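Local coordinates for protein homoserine dehydrogenase (PDB 3ING) that binds NADPH and probably catalyses the reduction of aspartate semialdehyde to homoserine in threonine and methionine biosynthesis, at residues D84-C89 and S101-A106; R166-V171 and K273-M278; A247-V252 and S266-L271. One frame throughout, in Å; residues are numbered along the deposited sequence. Where two conformers were deposited one is given.

Interaction 1: D84-C89 and S101-A106; sequences DLLVDC and SLYRMA. With NDP (NADPH dihydro-nicotinamide-adenine-dinucleotide phosphate), chain C.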
loop_
_atom_site.group_PDB
_atom_site.type_symbol
_atom_site.label_atom_id
_atom_site.label_comp_id
_atom_site.label_asym_id
_atom_site.label_seq_id
_atom_site.Cartn_x
_atom_site.Cartn_y
_atom_site.Cartn_z
ATOM N N ASP A 84 10.832 23.835 2.225
ATOM C CA ASP A 84 11.228 22.551 2.795
ATOM C C ASP A 84 11.483 21.482 1.721
ATOM O O ASP A 84 12.191 20.507 1.968
ATOM C CB ASP A 84 10.078 22.102 3.642
ATOM C CG ASP A 84 9.715 23.157 4.693
ATOM O OD1 ASP A 84 10.610 23.446 5.510
ATOM O OD2 ASP A 84 8.594 23.707 4.667
ATOM N N LEU A 85 10.895 21.679 0.546
ATOM C CA LEU A 85 10.833 20.627 -0.450
ATOM C C LEU A 85 10.738 21.161 -1.864
ATOM O O LEU A 85 10.021 22.136 -2.122
ATOM C CB LEU A 85 9.587 19.815 -0.077
ATOM C CG LEU A 85 9.092 18.511 -0.652
ATOM C CD1 LEU A 85 8.285 17.744 0.444
ATOM C CD2 LEU A 85 8.241 18.810 -1.844
ATOM N N LEU A 86 11.489 20.543 -2.781
ATOM C CA LEU A 86 11.398 20.826 -4.206
ATOM C C LEU A 86 10.658 19.677 -4.878
ATOM O O LEU A 86 10.919 18.508 -4.575
ATOM C CB LEU A 86 12.778 20.970 -4.858
ATOM C CG LEU A 86 12.725 21.004 -6.403
ATOM C CD1 LEU A 86 12.546 22.436 -6.952
ATOM C CD2 LEU A 86 13.952 20.341 -6.974
ATOM N N VAL A 87 9.719 20.012 -5.760
ATOM C CA VAL A 87 8.955 19.029 -6.497
ATOM C C VAL A 87 9.308 19.162 -7.987
ATOM O O VAL A 87 9.206 20.244 -8.577
ATOM C CB VAL A 87 7.455 19.229 -6.295
ATOM C CG1 VAL A 87 6.663 18.113 -7.059
ATOM C CG2 VAL A 87 7.111 19.286 -4.803
ATOM N N ASP A 88 9.769 18.059 -8.568
ATOM C CA ASP A 88 10.158 18.006 -9.979
ATOM C C ASP A 88 9.104 17.334 -10.827
ATOM O O ASP A 88 8.952 16.122 -10.775
ATOM C CB ASP A 88 11.470 17.243 -10.128
ATOM C CG ASP A 88 11.984 17.215 -11.553
ATOM O OD1 ASP A 88 11.399 17.907 -12.388
ATOM O OD2 ASP A 88 13.004 16.507 -11.830
ATOM N N CYS A 89 8.341 18.143 -11.558
ATOM C CA CYS A 89 7.414 17.650 -12.536
ATOM C C CYS A 89 7.839 18.089 -13.956
ATOM O O CYS A 89 6.989 18.356 -14.835
ATOM C CB CYS A 89 6.009 18.163 -12.214
ATOM S SG CYS A 89 5.312 17.406 -10.709
ATOM N N SER A 101 21.528 18.041 -11.109
ATOM C CA SER A 101 21.918 19.362 -10.732
ATOM C C SER A 101 20.827 20.041 -9.901
ATOM O O SER A 101 21.103 20.692 -8.898
ATOM C CB SER A 101 22.239 20.179 -11.990
ATOM O OG SER A 101 23.319 19.592 -12.711
ATOM N N LEU A 102 19.589 19.874 -10.319
ATOM C CA LEU A 102 18.482 20.428 -9.602
ATOM C C LEU A 102 18.377 19.875 -8.187
ATOM O O LEU A 102 18.246 20.648 -7.259
ATOM C CB LEU A 102 17.195 20.189 -10.380
ATOM C CG LEU A 102 15.891 20.732 -9.847
ATOM C CD1 LEU A 102 15.899 22.246 -9.850
ATOM C CD2 LEU A 102 14.758 20.145 -10.713
ATOM N N TYR A 103 18.439 18.560 -8.035
ATOM C CA TYR A 103 18.283 17.912 -6.744
ATOM C C TYR A 103 19.449 18.276 -5.843
ATOM O O TYR A 103 19.255 18.596 -4.678
ATOM C CB TYR A 103 18.158 16.386 -6.879
ATOM C CG TYR A 103 17.071 15.924 -7.867
ATOM C CD1 TYR A 103 16.048 16.756 -8.269
ATOM C CD2 TYR A 103 17.112 14.648 -8.428
ATOM C CE1 TYR A 103 15.111 16.312 -9.210
ATOM C CE2 TYR A 103 16.199 14.227 -9.361
ATOM C CZ TYR A 103 15.203 15.066 -9.750
ATOM O OH TYR A 103 14.315 14.616 -10.705
ATOM N N ARG A 104 20.654 18.326 -6.416
ATOM C CA ARG A 104 21.834 18.714 -5.651
ATOM C C ARG A 104 21.657 20.144 -5.123
ATOM O O ARG A 104 21.845 20.406 -3.929
ATOM C CB ARG A 104 23.089 18.616 -6.511
ATOM C CG ARG A 104 24.314 19.137 -5.748
ATOM C CD ARG A 104 25.573 18.767 -6.420
ATOM N NE ARG A 104 26.713 19.516 -5.891
ATOM C CZ ARG A 104 27.965 19.342 -6.286
ATOM N NH1 ARG A 104 28.264 18.472 -7.231
ATOM N NH2 ARG A 104 28.932 20.062 -5.738
HETATM N N MSE A 105 21.255 21.059 -5.998
HETATM C CA MSE A 105 20.989 22.426 -5.567
HETATM C C MSE A 105 19.958 22.464 -4.438
HETATM O O MSE A 105 20.149 23.165 -3.412
HETATM C CB MSE A 105 20.457 23.264 -6.721
HETATM C CG MSE A 105 20.093 24.699 -6.309
HETATM SE SE MSE A 105 19.412 25.709 -7.838
HETATM C CE MSE A 105 20.934 25.471 -8.956
ATOM N N ALA A 106 18.865 21.723 -4.619
ATOM C CA ALA A 106 17.825 21.628 -3.593
ATOM C C ALA A 106 18.388 21.129 -2.265
ATOM O O ALA A 106 18.176 21.759 -1.227
ATOM C CB ALA A 106 16.683 20.732 -4.052
HETATM P PA NDP C . 4.414 18.136 -19.589
HETATM O O1A NDP C . 2.949 18.187 -19.749
HETATM O O2A NDP C . 5.221 18.247 -20.827
HETATM O O5B NDP C . 4.909 19.305 -18.597
HETATM C C5B NDP C . 6.258 19.619 -18.315
HETATM C C4B NDP C . 6.342 20.927 -17.544
HETATM O O4B NDP C . 7.675 21.316 -17.335
HETATM C C3B NDP C . 5.736 22.098 -18.330
HETATM O O3B NDP C . 5.286 23.118 -17.453
HETATM C C2B NDP C . 6.893 22.590 -19.131
HETATM O O2B NDP C . 6.783 23.922 -19.549
HETATM C C1B NDP C . 7.973 22.490 -18.088
HETATM N N9A NDP C . 9.330 22.381 -18.608
HETATM C C8A NDP C . 9.806 21.820 -19.761
HETATM N N7A NDP C . 11.172 21.923 -19.739
HETATM C C5A NDP C . 11.533 22.530 -18.598
HETATM C C6A NDP C . 12.782 22.877 -18.128
HETATM N N6A NDP C . 13.877 22.347 -18.667
HETATM N N1A NDP C . 12.806 23.477 -16.920
HETATM C C2A NDP C . 11.671 23.794 -16.200
HETATM N N3A NDP C . 10.411 23.448 -16.653
HETATM C C4A NDP C . 10.395 22.815 -17.862
HETATM O O3 NDP C . 4.830 16.794 -18.809
HETATM P PN NDP C . 3.894 15.933 -17.824
HETATM O O1N NDP C . 2.993 15.065 -18.641
HETATM O O2N NDP C . 3.316 16.888 -16.828
HETATM O O5D NDP C . 4.955 14.948 -17.090
HETATM C C5D NDP C . 5.840 15.590 -16.172
HETATM C C4D NDP C . 6.789 14.549 -15.587
HETATM O O4D NDP C . 6.006 13.586 -14.918
HETATM C C3D NDP C . 7.579 13.788 -16.618
HETATM O O3D NDP C . 8.958 13.631 -16.264
HETATM C C2D NDP C . 6.860 12.458 -16.732
HETATM O O2D NDP C . 7.702 11.413 -17.140
HETATM C C1D NDP C . 6.359 12.271 -15.319
HETATM N N1N NDP C . 5.240 11.352 -15.210
HETATM C C2N NDP C . 4.097 11.593 -15.927
HETATM C C3N NDP C . 3.067 10.667 -16.009
HETATM C C7N NDP C . 1.805 11.057 -16.680
HETATM O O7N NDP C . 0.649 10.538 -16.142
HETATM N N7N NDP C . 1.767 11.952 -17.658
HETATM C C4N NDP C . 2.993 9.494 -15.038
HETATM C C5N NDP C . 4.279 9.345 -14.273
HETATM C C6N NDP C . 5.318 10.268 -14.371
HETATM P P2B NDP C . 5.527 24.491 -20.367
HETATM O O1X NDP C . 6.050 25.854 -20.731
HETATM O O2X NDP C . 4.197 24.407 -19.560
HETATM O O3X NDP C . 5.435 23.589 -21.556
#

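Interaction 2: R166-V171 and K273-M278; sequences RFRGIV and KDDFLM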
loop_
_atom_site.group_PDB
_atom_site.type_symbol
_atom_site.label_atom_id
_atom_site.label_comp_id
_atom_site.label_asym_id
_atom_site.label_seq_id
_atom_site.Cartn_x
_atom_site.Cartn_y
_atom_site.Cartn_z
ATOM N N ARG A 166 10.685 -10.831 -6.104
ATOM C CA ARG A 166 10.444 -10.397 -7.479
ATOM C C ARG A 166 9.341 -9.390 -7.632
ATOM O O ARG A 166 8.366 -9.418 -6.898
ATOM C CB ARG A 166 10.037 -11.610 -8.300
ATOM C CG ARG A 166 9.923 -11.343 -9.795
ATOM C CD ARG A 166 9.839 -12.651 -10.637
ATOM N NE ARG A 166 8.527 -13.269 -10.555
ATOM N N PHE A 167 9.516 -8.536 -8.622
ATOM C CA PHE A 167 8.530 -7.591 -9.081
ATOM C C PHE A 167 8.213 -7.842 -10.553
ATOM O O PHE A 167 9.110 -7.994 -11.367
ATOM C CB PHE A 167 9.045 -6.190 -8.880
ATOM C CG PHE A 167 8.111 -5.078 -9.393
ATOM C CD1 PHE A 167 8.059 -4.766 -10.745
ATOM C CD2 PHE A 167 7.371 -4.308 -8.513
ATOM C CE1 PHE A 167 7.193 -3.744 -11.195
ATOM C CE2 PHE A 167 6.529 -3.305 -8.941
ATOM C CZ PHE A 167 6.423 -3.025 -10.273
ATOM N N ARG A 168 6.930 -7.846 -10.887
ATOM C CA ARG A 168 6.500 -7.892 -12.282
ATOM C C ARG A 168 5.276 -6.989 -12.471
ATOM O O ARG A 168 4.352 -7.034 -11.684
ATOM C CB ARG A 168 6.241 -9.328 -12.724
ATOM C CG ARG A 168 5.171 -10.052 -11.964
ATOM C CD ARG A 168 5.241 -11.587 -12.265
ATOM N NE ARG A 168 4.969 -11.782 -13.673
ATOM C CZ ARG A 168 3.746 -11.807 -14.186
ATOM N NH1 ARG A 168 2.698 -11.711 -13.384
ATOM N NH2 ARG A 168 3.575 -11.937 -15.491
ATOM N N GLY A 169 5.318 -6.078 -13.444
ATOM C CA GLY A 169 4.181 -5.209 -13.628
ATOM C C GLY A 169 4.052 -4.582 -14.966
ATOM O O GLY A 169 4.978 -4.619 -15.763
ATOM N N ILE A 170 2.840 -4.085 -15.232
ATOM C CA ILE A 170 2.558 -3.206 -16.363
ATOM C C ILE A 170 2.645 -1.805 -15.793
ATOM O O ILE A 170 1.725 -1.350 -15.103
ATOM C CB ILE A 170 1.141 -3.497 -16.951
ATOM C CG1 ILE A 170 1.117 -4.904 -17.597
ATOM C CG2 ILE A 170 0.727 -2.456 -17.964
ATOM C CD1 ILE A 170 -0.309 -5.401 -17.924
ATOM N N VAL A 171 3.789 -1.142 -16.002
ATOM C CA VAL A 171 4.068 0.126 -15.341
ATOM C C VAL A 171 4.311 1.284 -16.293
ATOM O O VAL A 171 4.405 2.394 -15.850
ATOM C CB VAL A 171 5.301 -0.032 -14.371
ATOM C CG1 VAL A 171 5.019 -1.059 -13.249
ATOM C CG2 VAL A 171 6.593 -0.383 -15.121
ATOM N N LYS A 273 -4.132 -16.287 -19.366
ATOM C CA LYS A 273 -5.434 -15.801 -18.963
ATOM C C LYS A 273 -5.535 -15.581 -17.477
ATOM O O LYS A 273 -6.165 -14.640 -17.052
ATOM C CB LYS A 273 -6.535 -16.797 -19.401
ATOM N N ASP A 274 -4.922 -16.447 -16.683
ATOM C CA ASP A 274 -5.009 -16.346 -15.226
ATOM C C ASP A 274 -3.914 -15.495 -14.561
ATOM O O ASP A 274 -3.831 -15.433 -13.342
ATOM C CB ASP A 274 -5.026 -17.754 -14.635
ATOM C CG ASP A 274 -6.185 -18.577 -15.176
ATOM O OD1 ASP A 274 -7.328 -18.048 -15.167
ATOM O OD2 ASP A 274 -5.955 -19.731 -15.627
ATOM N N ASP A 275 -3.097 -14.820 -15.356
ATOM C CA ASP A 275 -2.069 -13.934 -14.830
ATOM C C ASP A 275 -2.743 -12.730 -14.196
ATOM O O ASP A 275 -3.638 -12.174 -14.806
ATOM C CB ASP A 275 -1.215 -13.486 -16.012
ATOM C CG ASP A 275 0.065 -12.766 -15.605
ATOM O OD1 ASP A 275 0.040 -11.903 -14.701
ATOM O OD2 ASP A 275 1.098 -13.062 -16.244
ATOM N N PHE A 276 -2.310 -12.278 -13.022
ATOM C CA PHE A 276 -2.931 -11.081 -12.409
ATOM C C PHE A 276 -2.878 -9.886 -13.340
ATOM O O PHE A 276 -3.785 -9.068 -13.392
ATOM C CB PHE A 276 -2.265 -10.685 -11.093
ATOM C CG PHE A 276 -2.711 -9.334 -10.572
ATOM C CD1 PHE A 276 -3.964 -9.184 -10.014
ATOM C CD2 PHE A 276 -1.902 -8.216 -10.691
ATOM C CE1 PHE A 276 -4.421 -7.951 -9.593
ATOM C CE2 PHE A 276 -2.332 -6.989 -10.262
ATOM C CZ PHE A 276 -3.602 -6.853 -9.688
ATOM N N LEU A 277 -1.813 -9.803 -14.103
ATOM C CA LEU A 277 -1.604 -8.623 -14.938
ATOM C C LEU A 277 -2.647 -8.511 -16.031
ATOM O O LEU A 277 -2.857 -7.425 -16.598
ATOM C CB LEU A 277 -0.178 -8.614 -15.521
ATOM C CG LEU A 277 0.973 -8.487 -14.519
ATOM C CD1 LEU A 277 2.368 -8.422 -15.252
ATOM C CD2 LEU A 277 0.710 -7.280 -13.590
HETATM N N MSE A 278 -3.275 -9.628 -16.369
HETATM C CA MSE A 278 -4.356 -9.598 -17.335
HETATM C C MSE A 278 -5.637 -9.033 -16.727
HETATM O O MSE A 278 -6.572 -8.762 -17.468
HETATM C CB MSE A 278 -4.609 -11.008 -17.902
HETATM C CG MSE A 278 -3.533 -11.427 -18.910
HETATM SE SE MSE A 278 -3.530 -10.364 -20.550
HETATM C CE MSE A 278 -5.184 -11.002 -21.134
#

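Interaction 3: A247-V252 and S266-L271; sequences ANDRLV and SRIISL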
loop_
_atom_site.group_PDB
_atom_site.type_symbol
_atom_site.label_atom_id
_atom_site.label_comp_id
_atom_site.label_asym_id
_atom_site.label_seq_id
_atom_site.Cartn_x
_atom_site.Cartn_y
_atom_site.Cartn_z
ATOM N N ALA A 247 -3.871 -10.069 -28.634
ATOM C CA ALA A 247 -4.743 -9.463 -27.625
ATOM C C ALA A 247 -4.165 -9.590 -26.216
ATOM O O ALA A 247 -4.445 -8.769 -25.350
ATOM C CB ALA A 247 -6.133 -10.106 -27.678
ATOM N N ASN A 248 -3.347 -10.618 -25.992
ATOM C CA ASN A 248 -2.738 -10.837 -24.686
ATOM C C ASN A 248 -1.274 -10.361 -24.539
ATOM O O ASN A 248 -0.630 -10.627 -23.532
ATOM C CB ASN A 248 -2.893 -12.309 -24.266
ATOM C CG ASN A 248 -2.157 -13.269 -25.169
ATOM O OD1 ASN A 248 -1.978 -13.004 -26.362
ATOM N ND2 ASN A 248 -1.743 -14.422 -24.608
ATOM N N ASP A 249 -0.794 -9.567 -25.493
ATOM C CA ASP A 249 0.551 -9.009 -25.416
ATOM C C ASP A 249 0.550 -7.734 -24.565
ATOM O O ASP A 249 -0.301 -6.839 -24.747
ATOM C CB ASP A 249 1.105 -8.629 -26.804
ATOM C CG ASP A 249 1.414 -9.832 -27.683
ATOM O OD1 ASP A 249 1.616 -10.947 -27.171
ATOM O OD2 ASP A 249 1.452 -9.636 -28.907
ATOM N N ARG A 250 1.528 -7.679 -23.673
ATOM C CA ARG A 250 1.781 -6.554 -22.798
ATOM C C ARG A 250 3.290 -6.344 -22.675
ATOM O O ARG A 250 4.091 -7.308 -22.769
ATOM C CB ARG A 250 1.215 -6.809 -21.420
ATOM C CG ARG A 250 -0.266 -7.141 -21.347
ATOM C CD ARG A 250 -1.154 -5.938 -21.588
ATOM N NE ARG A 250 -2.536 -6.330 -21.321
ATOM C CZ ARG A 250 -3.316 -6.944 -22.192
ATOM N NH1 ARG A 250 -2.887 -7.246 -23.411
ATOM N NH2 ARG A 250 -4.551 -7.225 -21.865
ATOM N N LEU A 251 3.675 -5.086 -22.464
ATOM C CA LEU A 251 5.060 -4.732 -22.178
ATOM C C LEU A 251 5.208 -4.814 -20.654
ATOM O O LEU A 251 4.757 -3.947 -19.893
ATOM C CB LEU A 251 5.407 -3.346 -22.740
ATOM C CG LEU A 251 6.875 -2.876 -22.713
ATOM C CD1 LEU A 251 7.345 -2.450 -21.332
ATOM C CD2 LEU A 251 7.822 -3.950 -23.322
ATOM N N VAL A 252 5.838 -5.887 -20.213
ATOM C CA VAL A 252 5.981 -6.178 -18.795
ATOM C C VAL A 252 7.396 -5.877 -18.330
ATOM O O VAL A 252 8.374 -6.248 -18.978
ATOM C CB VAL A 252 5.669 -7.683 -18.515
ATOM C CG1 VAL A 252 5.888 -8.040 -17.046
ATOM C CG2 VAL A 252 4.198 -8.035 -18.959
ATOM N N SER A 266 12.460 -5.230 -19.392
ATOM C CA SER A 266 11.132 -4.865 -19.918
ATOM C C SER A 266 10.964 -5.539 -21.298
ATOM O O SER A 266 11.802 -5.397 -22.185
ATOM C CB SER A 266 10.986 -3.359 -20.026
ATOM O OG SER A 266 11.059 -2.773 -18.728
ATOM N N ARG A 267 9.900 -6.293 -21.481
ATOM C CA ARG A 267 9.792 -7.080 -22.705
ATOM C C ARG A 267 8.332 -7.313 -23.054
ATOM O O ARG A 267 7.476 -7.237 -22.213
ATOM C CB ARG A 267 10.547 -8.403 -22.540
ATOM C CG ARG A 267 10.035 -9.309 -21.441
ATOM C CD ARG A 267 10.952 -10.547 -21.249
ATOM N NE ARG A 267 10.606 -11.347 -20.064
ATOM C CZ ARG A 267 9.976 -12.528 -20.089
ATOM N NH1 ARG A 267 9.611 -13.100 -21.229
ATOM N NH2 ARG A 267 9.712 -13.169 -18.957
ATOM N N ILE A 268 8.056 -7.581 -24.317
ATOM C CA ILE A 268 6.694 -7.865 -24.722
ATOM C C ILE A 268 6.412 -9.344 -24.461
ATOM O O ILE A 268 7.125 -10.201 -24.946
ATOM C CB ILE A 268 6.411 -7.452 -26.191
ATOM C CG1 ILE A 268 6.415 -5.927 -26.320
ATOM C CG2 ILE A 268 5.073 -7.986 -26.596
ATOM C CD1 ILE A 268 6.504 -5.389 -27.748
ATOM N N ILE A 269 5.375 -9.634 -23.679
ATOM C CA ILE A 269 5.024 -10.981 -23.308
ATOM C C ILE A 269 3.551 -11.253 -23.607
ATOM O O ILE A 269 2.697 -10.402 -23.360
ATOM C CB ILE A 269 5.166 -11.217 -21.786
ATOM C CG1 ILE A 269 6.494 -10.717 -21.237
ATOM C CG2 ILE A 269 5.056 -12.694 -21.479
ATOM C CD1 ILE A 269 6.673 -11.046 -19.754
ATOM N N SER A 270 3.251 -12.460 -24.073
ATOM C CA SER A 270 1.870 -12.899 -24.247
ATOM C C SER A 270 1.448 -13.569 -22.961
ATOM O O SER A 270 1.866 -14.688 -22.667
ATOM C CB SER A 270 1.736 -13.879 -25.405
ATOM O OG SER A 270 1.986 -13.216 -26.621
ATOM N N LEU A 271 0.593 -12.893 -22.214
ATOM C CA LEU A 271 0.217 -13.354 -20.888
ATOM C C LEU A 271 -0.860 -14.423 -20.899
ATOM O O LEU A 271 -1.728 -14.449 -21.771
ATOM C CB LEU A 271 -0.276 -12.170 -20.058
ATOM C CG LEU A 271 0.743 -11.049 -19.832
ATOM C CD1 LEU A 271 0.099 -9.889 -19.098
ATOM C CD2 LEU A 271 1.973 -11.570 -19.059
#

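Interaction 1: D84-C89 and S101-A106
D88 meets Y103 and L102 where strand 85-88 packs against helix 97-108. The D88 side chain can be followed outward atom by atom. Its CB lies 3.9 Å from Y103 CE1. Its CG is anti to the backbone N (chi1 -177°), which carries the carboxylate outward from the strand to the phenol. CG also comes within 4.1 Å of L102 CD2, so the polar group has an aliphatic neighbour. OD2 is the atom that bonds across the contact, at the edge of the ring and near its plane. It accepts a 2.6 Å hydrogen bond from Y103 OH on its anti lone pair. The carboxylate and ring planes stand 62° apart, so the two flat groups do not stack. OD1 turns to T90 OG1, whose residue binds NADPH. Each carboxylate oxygen therefore has a hydroxyl partner, and the two bonds together should fix its rotation.

Earlier on the strand the contact is apolar. L86 CB packs on A106 CB at 4.0 Å, and L86 CD2 reaches L102 CG, though L86 has a second conformer.

Strand and helix run nearly antiparallel, with axes 168° apart. They belong to a beta-alpha-beta unit that continues into strand 112-115. V113 touches both Y103 and A106, T115 OG1 bonds Y103 OH, and strand 4-10 flanks strand 85-88 on its other edge in this Rossmann-type domain.

Interaction 2: R166-V171 and K273-M278
R168 reaches from strand 164-170 to D275 in the loop 273-278 and grips it end-on with two nitrogens. NH1 binds OD1 at 3.0 Å in a nearly straight bond (173°). NH2 binds OD2 at 2.8 Å, more bent. Both oxygens are met on their syn side. The two planes are 39° apart, so the pair is twisted and not flat. OD1 lies in the guanidinium plane, while OD2 is tilted out of it. This salt bridge forms the more open side of the contact, since both residues are partly exposed and D274 next to them is exposed.

The packed side is built on L277, which gives up most surface here. Its CD1 sits over one face of the guanidinium near the rim, 3.7 Å from R168 NH2. Its CD2 rests 4.0 Å from G169 CA, where the strand has no side chain. L277 CG lies anti to its carbonyl carbon (chi1 -65°), which turns the branched end toward the strand. I170 and L277 lie alongside each other, running opposite ways, with I170 CD1 4.0 Å from L277 CB. I170, G169 and L277 are all buried.

D275 OD1 has a second donor. L277 N binds it at 2.9 Å from the opposite face of the carboxylate plane. One oxygen thus ties the loop to itself and to the strand.

F276 next to L277 packs on F276 of the second subunit, so the loop also lies at the dimer contact. The D275-L277 bond makes an Asx turn, here in the connection that leads from strand 261-270 to strand 286-291 of the antiparallel sheet.

Interaction 3: A247-V252 and S266-L271
N248 turns its CG between its own backbone N and carbonyl carbon (chi1 64°), and this brings the amide against L271. The two residues close the open end of the beta hairpin formed by strands 249-258 and 261-270. N248 ND2 donates to L271 O at 2.8 Å, with the acceptor close to the amide plane. In return L271 N donates to N248 O in a nearly straight bond (169°). The two residues are thus joined in both directions. An alanine at N248 is likely to leave L271 O without its ND2 donor, with only the backbone bond from L271 N joining the pair.

Farther in, the strands are a regular antiparallel ladder. R250 with I269 and V252 with R267 are hydrogen-bonded pairs, each with two backbone bonds. D249 with S270 and L251 with I268 are the non-hydrogen-bonded pairs between and beside them. D249 OD1 accepts from S270 OG, but the modelled distance is so short that its exact value is doubtful.

On the face of L251 and I268, CD2 of L251 packs on CG1 of I268 at 3.9 Å. I179 of helix 173-183 touches both residues. The other face holds R250, V252 and I269. The R250 chain bends at chi2 (-74°), and its NH1 then donates to the carbonyl oxygens of A247 and D249. L271 CD1 lies across the R250 chain, 3.6 Å from its CG. V252 CB meets I269 CD1 at 3.7 Å, with the side chains at about a right angle. R267 pairs through NE with E254, and I269 CD1 sits over the centre of its guanidinium, 3.6 Å above the plane.

In the fold
Interaction 1 stands apart. It is buried in the nucleotide-binding domain, and its centre is 33 Å from that of interaction 2 and 35 Å from that of interaction 3. The other two lie together at the antiparallel sheet on the far side of the chain's centre, with their centres about 9 Å apart. Strands 164-170 and 249-258 are neighbours there, and I170 touches R250. M278 also packs on L271 and R250. Interaction 1 joins strand to helix by leucine packing and a phenol-to-carboxylate hydrogen bond. Interaction 2 joins strand to loop by a salt bridge over a buried leucine. Interaction 3 is mainly backbone bonding and is partly exposed, at a sheet edge within the chain.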